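Local coordinates for protein putative P450-like enzyme (Streptomyces himastatinicus ATCC 53653, PDB 5Z9J) that probably works as a heme-dependent cytochrome P450 monooxygenase in bacterial secondary metabolism, at residues Y39-S44 / E319-K324; G313-D318 / A336-G341. All blocks are in the same frame, centred on the assembly; numbering follows the deposited sequence.

Interaction 1 of 2, residues Y39-S44 / E319-K324. With TAM (tris(hydroxyethyl)aminomethane), chain F.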
ATOM      1  N   TYR A  39      16.781  -8.953  -3.856  1.00 30.73           N
ATOM      2  CA  TYR A  39      15.681  -9.578  -4.615  1.00 30.40           C
ATOM      3  C   TYR A  39      15.277 -11.010  -4.113  1.00 37.02           C
ATOM      4  O   TYR A  39      14.243 -11.564  -4.540  1.00 30.87           O
ATOM      5  CB  TYR A  39      16.041  -9.679  -6.092  1.00 33.10           C
ATOM      6  CG  TYR A  39      16.509  -8.395  -6.726  1.00 32.62           C
ATOM      7  CD1 TYR A  39      15.663  -7.295  -6.864  1.00 31.53           C
ATOM      8  CD2 TYR A  39      17.780  -8.296  -7.232  1.00 32.44           C
ATOM      9  CE1 TYR A  39      16.110  -6.129  -7.454  1.00 31.45           C
ATOM     10  CE2 TYR A  39      18.226  -7.135  -7.830  1.00 34.77           C
ATOM     11  CZ  TYR A  39      17.381  -6.052  -7.930  1.00 33.62           C
ATOM     12  OH  TYR A  39      17.822  -4.891  -8.523  1.00 36.17           O
ATOM     13  N   GLY A  40      16.048 -11.588  -3.197  1.00 32.24           N
ATOM     14  CA  GLY A  40      15.801 -12.964  -2.793  1.00 36.99           C
ATOM     15  C   GLY A  40      14.763 -13.030  -1.692  1.00 36.64           C
ATOM     16  O   GLY A  40      14.581 -12.047  -0.938  1.00 36.24           O
ATOM     17  N   TYR A  41      14.001 -14.120  -1.643  1.00 35.38           N
ATOM     18  CA  TYR A  41      12.947 -14.205  -0.608  1.00 34.97           C
ATOM     19  C   TYR A  41      13.538 -14.443   0.796  1.00 35.08           C
ATOM     20  O   TYR A  41      13.231 -13.671   1.716  1.00 34.36           O
ATOM     21  CB  TYR A  41      11.881 -15.259  -0.964  1.00 32.71           C
ATOM     22  CG  TYR A  41      10.769 -15.461   0.057  1.00 35.54           C
ATOM     23  CD1 TYR A  41       9.505 -14.819  -0.057  1.00 37.00           C
ATOM     24  CD2 TYR A  41      10.967 -16.299   1.144  1.00 36.92           C
ATOM     25  CE1 TYR A  41       8.493 -15.055   0.898  1.00 30.64           C
ATOM     26  CE2 TYR A  41       9.983 -16.513   2.082  1.00 37.70           C
ATOM     27  CZ  TYR A  41       8.763 -15.889   1.958  1.00 36.55           C
ATOM     28  OH  TYR A  41       7.832 -16.152   2.926  1.00 38.27           O
ATOM     29  N   PRO A  42      14.383 -15.478   0.981  1.00 35.16           N
ATOM     30  CA  PRO A  42      14.855 -15.686   2.357  1.00 36.14           C
ATOM     31  C   PRO A  42      15.636 -14.484   2.911  1.00 35.46           C
ATOM     32  O   PRO A  42      15.583 -14.221   4.101  1.00 35.86           O
ATOM     33  CB  PRO A  42      15.781 -16.948   2.250  1.00 38.73           C
ATOM     34  CG  PRO A  42      16.163 -17.012   0.834  1.00 38.73           C
ATOM     35  CD  PRO A  42      15.008 -16.410   0.032  1.00 36.76           C
ATOM     36  N   GLU A  43      16.365 -13.784   2.057  1.00 35.05           N
ATOM     37  CA  GLU A  43      17.140 -12.617   2.472  1.00 36.48           C
ATOM     38  C   GLU A  43      16.207 -11.448   2.849  1.00 36.15           C
ATOM     39  O   GLU A  43      16.406 -10.778   3.863  1.00 32.43           O
ATOM     40  CB  GLU A  43      18.123 -12.184   1.369  1.00 34.81           C
ATOM     41  CG  GLU A  43      19.202 -13.257   1.020  1.00 46.53           C
ATOM     42  CD  GLU A  43      18.649 -14.291   0.028  1.00 44.95           C
ATOM     43  OE1 GLU A  43      17.538 -14.038  -0.511  1.00 42.51           O
ATOM     44  OE2 GLU A  43      19.312 -15.322  -0.223  1.00 45.11           O
ATOM     45  N   SER A  44      15.211 -11.200   2.007  1.00 35.49           N
ATOM     46  CA  SER A  44      14.235 -10.128   2.257  1.00 33.83           C
ATOM     47  C   SER A  44      13.490 -10.326   3.570  1.00 34.91           C
ATOM     48  O   SER A  44      13.376  -9.406   4.392  1.00 35.23           O
ATOM     49  CB  SER A  44      13.204 -10.068   1.114  1.00 33.23           C
ATOM     50  OG  SER A  44      13.782  -9.638  -0.109  1.00 34.52           O
ATOM     51  N   GLU A 319      11.908 -18.635  -6.761  1.00 42.11           N
ATOM     52  CA  GLU A 319      11.673 -20.061  -6.949  1.00 45.20           C
ATOM     53  C   GLU A 319      12.218 -20.928  -5.789  1.00 46.14           C
ATOM     54  O   GLU A 319      11.834 -22.085  -5.674  1.00 48.56           O
ATOM     55  CB  GLU A 319      12.281 -20.510  -8.276  1.00 48.37           C
ATOM     56  CG  GLU A 319      13.787 -20.405  -8.271  1.00 52.19           C
ATOM     57  CD  GLU A 319      14.433 -20.689  -9.624  1.00 57.83           C
ATOM     58  OE1 GLU A 319      13.764 -21.213 -10.554  1.00 59.69           O
ATOM     59  OE2 GLU A 319      15.662 -20.451  -9.720  1.00 60.44           O
ATOM     60  N   ARG A 320      13.117 -20.382  -4.958  1.00 44.49           N
ATOM     61  CA  ARG A 320      13.574 -21.057  -3.737  1.00 43.47           C
ATOM     62  C   ARG A 320      12.426 -21.080  -2.696  1.00 44.27           C
ATOM     63  O   ARG A 320      12.455 -21.874  -1.745  1.00 46.78           O
ATOM     64  CB  ARG A 320      14.800 -20.360  -3.132  1.00 41.09           C
ATOM     65  CG  ARG A 320      16.104 -20.428  -3.954  1.00 42.54           C
ATOM     66  CD  ARG A 320      17.232 -19.585  -3.311  1.00 41.95           C
ATOM     67  NE  ARG A 320      16.809 -18.167  -3.271  1.00 40.27           N
ATOM     68  CZ  ARG A 320      17.398 -17.204  -2.554  1.00 41.48           C
ATOM     69  NH1 ARG A 320      18.495 -17.459  -1.839  1.00 39.45           N
ATOM     70  NH2 ARG A 320      16.885 -15.951  -2.563  1.00 36.30           N
ATOM     71  N   GLN A 321      11.421 -20.214  -2.867  1.00 40.69           N
ATOM     72  CA  GLN A 321      10.318 -20.163  -1.907  1.00 36.90           C
ATOM     73  C   GLN A 321       9.018 -20.690  -2.509  1.00 34.55           C
ATOM     74  O   GLN A 321       8.235 -21.341  -1.827  1.00 34.68           O
ATOM     75  CB  GLN A 321      10.131 -18.745  -1.364  1.00 38.33           C
ATOM     76  CG  GLN A 321       8.899 -18.556  -0.457  1.00 38.81           C
ATOM     77  CD  GLN A 321       8.939 -19.478   0.796  1.00 40.16           C
ATOM     78  OE1 GLN A 321      10.001 -19.968   1.191  1.00 39.18           O
ATOM     79  NE2 GLN A 321       7.787 -19.650   1.445  1.00 40.73           N
ATOM     80  N   PHE A 322       8.753 -20.385  -3.771  1.00 34.17           N
ATOM     81  CA  PHE A 322       7.502 -20.828  -4.398  1.00 36.07           C
ATOM     82  C   PHE A 322       7.723 -21.765  -5.568  1.00 38.25           C
ATOM     83  O   PHE A 322       8.561 -21.499  -6.400  1.00 38.10           O
ATOM     84  CB  PHE A 322       6.692 -19.645  -4.876  1.00 35.18           C
ATOM     85  CG  PHE A 322       6.510 -18.601  -3.822  1.00 33.44           C
ATOM     86  CD1 PHE A 322       5.523 -18.734  -2.873  1.00 33.80           C
ATOM     87  CD2 PHE A 322       7.371 -17.512  -3.763  1.00 32.97           C
ATOM     88  CE1 PHE A 322       5.363 -17.744  -1.876  1.00 32.65           C
ATOM     89  CE2 PHE A 322       7.231 -16.522  -2.773  1.00 31.02           C
ATOM     90  CZ  PHE A 322       6.247 -16.661  -1.832  1.00 31.25           C
ATOM     91  N   GLU A 323       6.957 -22.844  -5.636  1.00 42.78           N
ATOM     92  CA  GLU A 323       6.964 -23.684  -6.832  1.00 48.79           C
ATOM     93  C   GLU A 323       6.317 -22.910  -7.979  1.00 44.24           C
ATOM     94  O   GLU A 323       5.252 -22.269  -7.781  1.00 41.58           O
ATOM     95  CB  GLU A 323       6.191 -24.983  -6.585  1.00 57.95           C
ATOM     96  CG  GLU A 323       5.956 -25.871  -7.815  1.00 65.43           C
ATOM     97  CD  GLU A 323       7.208 -26.596  -8.320  1.00 74.72           C
ATOM     98  OE1 GLU A 323       8.265 -26.539  -7.654  1.00 78.65           O
ATOM     99  OE2 GLU A 323       7.122 -27.245  -9.385  1.00 79.99           O
ATOM    100  N   LYS A 324       6.952 -22.979  -9.154  1.00 42.87           N
ATOM    101  CA  LYS A 324       6.454 -22.347 -10.361  1.00 42.25           C
ATOM    102  C   LYS A 324       5.994 -20.912 -10.063  1.00 40.70           C
ATOM    103  O   LYS A 324       4.807 -20.633 -10.156  1.00 33.76           O
ATOM    104  CB  LYS A 324       5.333 -23.157 -10.972  1.00 46.17           C
ATOM    105  CG  LYS A 324       5.887 -24.301 -11.806  1.00 55.64           C
ATOM    106  CD  LYS A 324       5.335 -24.313 -13.196  1.00 58.01           C
ATOM    107  CE  LYS A 324       3.897 -24.802 -13.178  1.00 59.70           C
ATOM    108  NZ  LYS A 324       3.200 -24.580 -14.481  1.00 62.13           N
TER
HETATM  109  C   TAM F 402      16.139  -1.242  -9.939  1.00 34.58           C
HETATM  110  C1  TAM F 402      17.320  -2.132 -10.501  1.00 48.37           C
HETATM  111  C2  TAM F 402      15.163  -0.808 -11.047  1.00 36.79           C
HETATM  112  C3  TAM F 402      15.380  -2.024  -8.829  1.00 56.31           C
HETATM  113  C4  TAM F 402      16.958  -2.808 -11.828  1.00 49.57           C
HETATM  114  C5  TAM F 402      14.077   0.051 -10.417  1.00 37.06           C
HETATM  115  C6  TAM F 402      14.948  -3.453  -9.231  1.00 47.28           C
HETATM  116  N   TAM F 402      16.678  -0.038  -9.313  1.00 35.01           N
HETATM  117  O4  TAM F 402      17.385  -2.013 -12.919  1.00 51.33           O
HETATM  118  O5  TAM F 402      14.698   0.819  -9.370  1.00 38.90           O
HETATM  119  O6  TAM F 402      13.925  -3.370 -10.201  1.00 47.58           O
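The CG of Gln321 sits in the corner between two aromatic rings: it makes a CH-pi contact with Tyr41, 3.4 Å from that ring's centroid and almost on its normal, while leaning over the rim of one face of Phe322. In this cytochrome P450 fold, the corner joins the start of helix 41-48 to the loop beyond helix 312-315. The amide of Gln321 continues the stack, its plane only 9° from that of Tyr41, and CD lies 3.4 Å from Tyr41 CE2. Phe322 turns its edge to the same Tyr41 face in an offset edge-to-face pair, centroids 5.5 Å apart. Tyr41 is swung out to this loop because its CG stands opposite the backbone N (chi1 178°), and its hydroxyl is hydrogen-bonded to Ala336 O. The outer flank is ionic. Arg320 meets Glu43 end-on in a two-pronged salt bridge: NH1 donates to OE2 and NH2 to OE1, each through the syn lone pair, with the two flat groups nearly coplanar. A bend at chi3 (-62°) of Arg320 brings its guanidinium round to the helix start, where Pro42 CD covers one face, 3.2 Å from Arg320 NH2. The same NH2 also pairs with Asp318, so the guanidinium is held against rotation by two carboxylates. Gly40, the N-cap, lies at the guanidinium edge, and a CB there would collide with NH2. Its carbonyl takes both donors of Ser44, Gly40 O lying 3.1 Å from Ser44 N and 2.7 Å from Ser44 OG.

Interaction 2 of 2, residues G313-D318 / A336-G341. With HEM (protoporphyrin IX containing Fe), chain E.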
ATOM      1  N   GLY A 313       8.314  -7.463  -4.286  1.00 27.33           N
ATOM      2  CA  GLY A 313       7.743  -7.973  -5.535  1.00 23.66           C
ATOM      3  C   GLY A 313       8.637  -9.067  -6.153  1.00 24.94           C
ATOM      4  O   GLY A 313       8.174 -10.092  -6.648  1.00 25.41           O
ATOM      5  N   ALA A 314       9.933  -8.833  -6.144  1.00 25.63           N
ATOM      6  CA  ALA A 314      10.866  -9.824  -6.706  1.00 27.34           C
ATOM      7  C   ALA A 314      10.974 -11.066  -5.799  1.00 29.09           C
ATOM      8  O   ALA A 314      11.017 -12.206  -6.288  1.00 31.43           O
ATOM      9  CB  ALA A 314      12.222  -9.171  -6.924  1.00 28.80           C
ATOM     10  N   ALA A 315      10.988 -10.863  -4.483  1.00 27.26           N
ATOM     11  CA  ALA A 315      11.054 -11.952  -3.514  1.00 31.12           C
ATOM     12  C   ALA A 315       9.907 -12.904  -3.729  1.00 31.43           C
ATOM     13  O   ALA A 315      10.113 -14.132  -3.698  1.00 30.83           O
ATOM     14  CB  ALA A 315      11.000 -11.410  -2.086  1.00 29.19           C
ATOM     15  N   ASN A 316       8.750 -12.320  -4.082  1.00 29.85           N
ATOM     16  CA  ASN A 316       7.536 -13.079  -4.307  1.00 30.10           C
ATOM     17  C   ASN A 316       7.598 -13.940  -5.552  1.00 31.13           C
ATOM     18  O   ASN A 316       6.689 -14.778  -5.766  1.00 27.68           O
ATOM     19  CB  ASN A 316       6.324 -12.141  -4.462  1.00 28.71           C
ATOM     20  CG  ASN A 316       5.861 -11.545  -3.144  1.00 27.81           C
ATOM     21  OD1 ASN A 316       6.175 -12.050  -2.078  1.00 29.05           O
ATOM     22  ND2 ASN A 316       5.119 -10.469  -3.217  1.00 27.15           N
ATOM     23  N   ARG A 317       8.597 -13.710  -6.398  1.00 28.19           N
ATOM     24  CA  ARG A 317       8.769 -14.604  -7.558  1.00 36.04           C
ATOM     25  C   ARG A 317       9.960 -15.552  -7.337  1.00 37.19           C
ATOM     26  O   ARG A 317      10.422 -16.216  -8.274  1.00 38.37           O
ATOM     27  CB  ARG A 317       8.974 -13.802  -8.848  1.00 33.59           C
ATOM     28  CG  ARG A 317       7.851 -12.789  -9.156  1.00 34.39           C
ATOM     29  CD  ARG A 317       6.480 -13.451  -9.202  1.00 33.24           C
ATOM     30  NE  ARG A 317       5.474 -12.594  -9.812  1.00 30.90           N
ATOM     31  CZ  ARG A 317       5.176 -12.623 -11.111  1.00 31.92           C
ATOM     32  NH1 ARG A 317       5.796 -13.481 -11.924  1.00 28.58           N
ATOM     33  NH2 ARG A 317       4.249 -11.811 -11.595  1.00 26.50           N
ATOM     34  N   ASP A 318      10.441 -15.653  -6.096  1.00 36.24           N
ATOM     35  CA  ASP A 318      11.653 -16.436  -5.824  1.00 37.49           C
ATOM     36  C   ASP A 318      11.305 -17.910  -5.820  1.00 42.14           C
ATOM     37  O   ASP A 318      10.485 -18.357  -5.028  1.00 44.98           O
ATOM     38  CB  ASP A 318      12.351 -16.012  -4.508  1.00 34.68           C
ATOM     39  CG  ASP A 318      13.738 -16.686  -4.321  1.00 37.40           C
ATOM     40  OD1 ASP A 318      14.019 -17.698  -5.001  1.00 40.76           O
ATOM     41  OD2 ASP A 318      14.569 -16.201  -3.534  1.00 36.77           O
ATOM     42  N   ALA A 336       3.059 -17.670   1.642  1.00 32.69           N
ATOM     43  CA  ALA A 336       3.576 -16.762   2.650  1.00 31.20           C
ATOM     44  C   ALA A 336       4.298 -15.630   1.960  1.00 32.02           C
ATOM     45  O   ALA A 336       5.479 -15.374   2.194  1.00 34.85           O
ATOM     46  CB  ALA A 336       4.479 -17.508   3.639  1.00 31.83           C
ATOM     47  N   HIS A 337       3.564 -14.927   1.101  1.00 31.06           N
ATOM     48  CA  HIS A 337       4.133 -13.872   0.286  1.00 27.85           C
ATOM     49  C   HIS A 337       4.500 -12.693   1.182  1.00 28.91           C
ATOM     50  O   HIS A 337       4.107 -12.651   2.363  1.00 31.44           O
ATOM     51  CB  HIS A 337       3.153 -13.465  -0.795  1.00 25.66           C
ATOM     52  CG  HIS A 337       1.888 -12.862  -0.241  1.00 26.39           C
ATOM     53  ND1 HIS A 337       1.851 -11.589   0.269  1.00 26.21           N
ATOM     54  CD2 HIS A 337       0.645 -13.368  -0.070  1.00 25.28           C
ATOM     55  CE1 HIS A 337       0.626 -11.317   0.696  1.00 24.82           C
ATOM     56  NE2 HIS A 337      -0.124 -12.385   0.501  1.00 27.28           N
ATOM     57  N   LEU A 338       5.253 -11.743   0.630  1.00 26.72           N
ATOM     58  CA  LEU A 338       5.705 -10.577   1.387  1.00 27.38           C
ATOM     59  C   LEU A 338       4.909  -9.294   1.048  1.00 26.89           C
ATOM     60  O   LEU A 338       5.305  -8.165   1.415  1.00 26.13           O
ATOM     61  CB  LEU A 338       7.200 -10.342   1.127  1.00 30.12           C
ATOM     62  CG  LEU A 338       8.132 -11.451   1.629  1.00 25.62           C
ATOM     63  CD1 LEU A 338       9.596 -11.118   1.304  1.00 26.25           C
ATOM     64  CD2 LEU A 338       7.937 -11.633   3.145  1.00 25.90           C
ATOM     65  N   GLY A 339       3.817  -9.486   0.312  1.00 26.39           N
ATOM     66  CA  GLY A 339       2.992  -8.388  -0.151  1.00 26.00           C
ATOM     67  C   GLY A 339       2.501  -7.447   0.925  1.00 25.10           C
ATOM     68  O   GLY A 339       2.178  -6.290   0.635  1.00 25.13           O
ATOM     69  N   LEU A 340       2.407  -7.977   2.143  1.00 25.97           N
ATOM     70  CA  LEU A 340       1.892  -7.263   3.275  1.00 27.27           C
ATOM     71  C   LEU A 340       3.009  -7.021   4.275  1.00 29.16           C
ATOM     72  O   LEU A 340       2.776  -6.594   5.418  1.00 28.39           O
ATOM     73  CB  LEU A 340       0.743  -8.066   3.914  1.00 26.55           C
ATOM     74  CG  LEU A 340      -0.598  -7.950   3.153  1.00 26.72           C
ATOM     75  CD1 LEU A 340      -1.649  -8.945   3.680  1.00 25.20           C
ATOM     76  CD2 LEU A 340      -1.168  -6.560   3.075  1.00 24.40           C
ATOM     77  N   GLY A 341       4.227  -7.320   3.839  1.00 30.94           N
ATOM     78  CA  GLY A 341       5.365  -7.159   4.698  1.00 31.46           C
ATOM     79  C   GLY A 341       5.585  -8.364   5.577  1.00 33.47           C
ATOM     80  O   GLY A 341       5.108  -9.447   5.303  1.00 34.66           O
TER
HETATM   81  CHA HEM E 401       2.137  -1.609   6.337  1.00 22.04           C
HETATM   82  CHB HEM E 401       1.013  -3.349   2.011  1.00 23.75           C
HETATM   83  CHC HEM E 401      -3.558  -1.955   2.751  1.00 21.59           C
HETATM   84  CHD HEM E 401      -2.242   0.600   6.570  1.00 20.05           C
HETATM   85  C1A HEM E 401       2.291  -2.243   5.125  1.00 21.94           C
HETATM   86  C2A HEM E 401       3.496  -2.868   4.574  1.00 24.23           C
HETATM   87  C3A HEM E 401       3.178  -3.369   3.377  1.00 22.40           C
HETATM   88  C4A HEM E 401       1.762  -3.060   3.126  1.00 23.31           C
HETATM   89  CMA HEM E 401       4.129  -4.106   2.425  1.00 21.77           C
HETATM   90  CAA HEM E 401       4.881  -2.954   5.247  1.00 26.63           C
HETATM   91  CBA HEM E 401       5.647  -1.631   5.122  1.00 27.48           C
HETATM   92  CGA HEM E 401       7.122  -1.782   5.515  1.00 28.39           C
HETATM   93  O1A HEM E 401       7.929  -0.838   5.322  1.00 30.29           O
HETATM   94  O2A HEM E 401       7.536  -2.822   6.058  1.00 26.05           O
HETATM   95  C1B HEM E 401      -0.336  -3.180   1.870  1.00 24.78           C
HETATM   96  C2B HEM E 401      -1.125  -3.754   0.813  1.00 24.88           C
HETATM   97  C3B HEM E 401      -2.390  -3.370   1.018  1.00 23.64           C
HETATM   98  C4B HEM E 401      -2.418  -2.524   2.201  1.00 22.66           C
HETATM   99  CMB HEM E 401      -0.515  -4.638  -0.289  1.00 26.32           C
HETATM  100  CAB HEM E 401      -3.657  -3.676   0.212  1.00 23.84           C
HETATM  101  CBB HEM E 401      -3.680  -4.477  -0.854  1.00 22.73           C
HETATM  102  C1C HEM E 401      -3.636  -1.152   3.874  1.00 20.89           C
HETATM  103  C2C HEM E 401      -4.860  -0.532   4.439  1.00 19.68           C
HETATM  104  C3C HEM E 401      -4.470   0.165   5.497  1.00 20.48           C
HETATM  105  C4C HEM E 401      -3.039   0.028   5.604  1.00 20.47           C
HETATM  106  CMC HEM E 401      -6.274  -0.748   3.870  1.00 17.34           C
HETATM  107  CAC HEM E 401      -5.239   1.052   6.505  1.00 21.94           C
HETATM  108  CBC HEM E 401      -6.553   1.220   6.500  1.00 22.27           C
HETATM  109  C1D HEM E 401      -0.950   0.271   6.824  1.00 20.42           C
HETATM  110  C2D HEM E 401      -0.164   0.861   7.866  1.00 21.62           C
HETATM  111  C3D HEM E 401       1.179   0.155   7.800  1.00 22.13           C
HETATM  112  C4D HEM E 401       1.094  -0.786   6.721  1.00 21.84           C
HETATM  113  CMD HEM E 401      -0.577   1.979   8.855  1.00 20.75           C
HETATM  114  CAD HEM E 401       2.399   0.468   8.674  1.00 23.93           C
HETATM  115  CBD HEM E 401       2.430  -0.423   9.897  1.00 24.83           C
HETATM  116  CGD HEM E 401       3.758  -0.211  10.601  1.00 25.86           C
HETATM  117  O1D HEM E 401       4.692   0.390  10.020  1.00 26.13           O
HETATM  118  O2D HEM E 401       3.896  -0.679  11.761  1.00 26.76           O
HETATM  119  NA  HEM E 401       1.287  -2.397   4.209  1.00 23.92           N
HETATM  120  NB  HEM E 401      -1.154  -2.416   2.694  1.00 24.40           N
HETATM  121  NC  HEM E 401      -2.587  -0.751   4.615  1.00 22.44           N
HETATM  122  ND  HEM E 401      -0.195  -0.727   6.177  1.00 24.53           N
HETATM  123 FE   HEM E 401      -0.699  -1.659   4.539  1.00 58.43          FE
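Asn316 and Leu338 form the tight part of this contact: the Leu338 N-H reaches Asn316 OD1 at 2.9 Å, nearly straight at 174°, in the carbonyl plane and on a lone pair. The bond ties the turn after helix 312-315 to the Cys-ligand loop of the cytochrome P450 fold, whose Cys347 binds the heme iron axially. With chi1 at -75°, the Asn316 amide lies beside its own backbone N and faces the loop. Asn316 OD1 also rests 3.6 Å from His337 CB, while ND2 of the same amide is spent on Ser282 OG, so both ends of the amide are engaged and its flip is fixed. With its amide cut back to the methyl of an alanine, this position would probably leave the buried Leu338 N-H without its acceptor and Ser282 without its amide partner. Beside this bond, Ala315 CB meets Leu338 CD1 at 3.7 Å, and helix 41-48 closes over the leucine. The fit is looser toward Gly339, whose N stays 3.9 Å from Asn316 ND2, and toward the solvent, where exposed Ala336 points its methyl away. His337 sends its ring away from Asn316, the ring nearly perpendicular to the amide. Its ND1 accepts from Gly339 N, which probably leaves the proton on NE2, hydrogen-bonded to Glu275 of helix 270-280. Beyond, a type I turn from Leu338 to Gly341 runs onto the heme. Leu340 CD2 approaches pyrrole atom C2B of the heme at 3.6 Å, and Gly339 O lies 3.3 Å from the heme methyl CMB.

Overall arrangement
Interaction 2 is wholly buried and lies on the heme side, whereas interaction 1 sits farther out, only partly buried, with Arg320 and Pro42 at the surface. Their chemistry follows: a neutral amide-to-backbone bond with small apolar contacts in interaction 2, and in interaction 1 a salt bridge at the exposed rim and, beneath it, an aromatic pair on buried rings. Residues 313-318 and 319-324 are consecutive, so one continuous run of chain meets both the start of helix 41-48 and the loop leading to the heme. Tyr41 stitches the two together a second time, its backbone N lying 2.9 Å from Asp318 OD2, a probable hydrogen bond. Phe322 CD2 packs on Asn316 O.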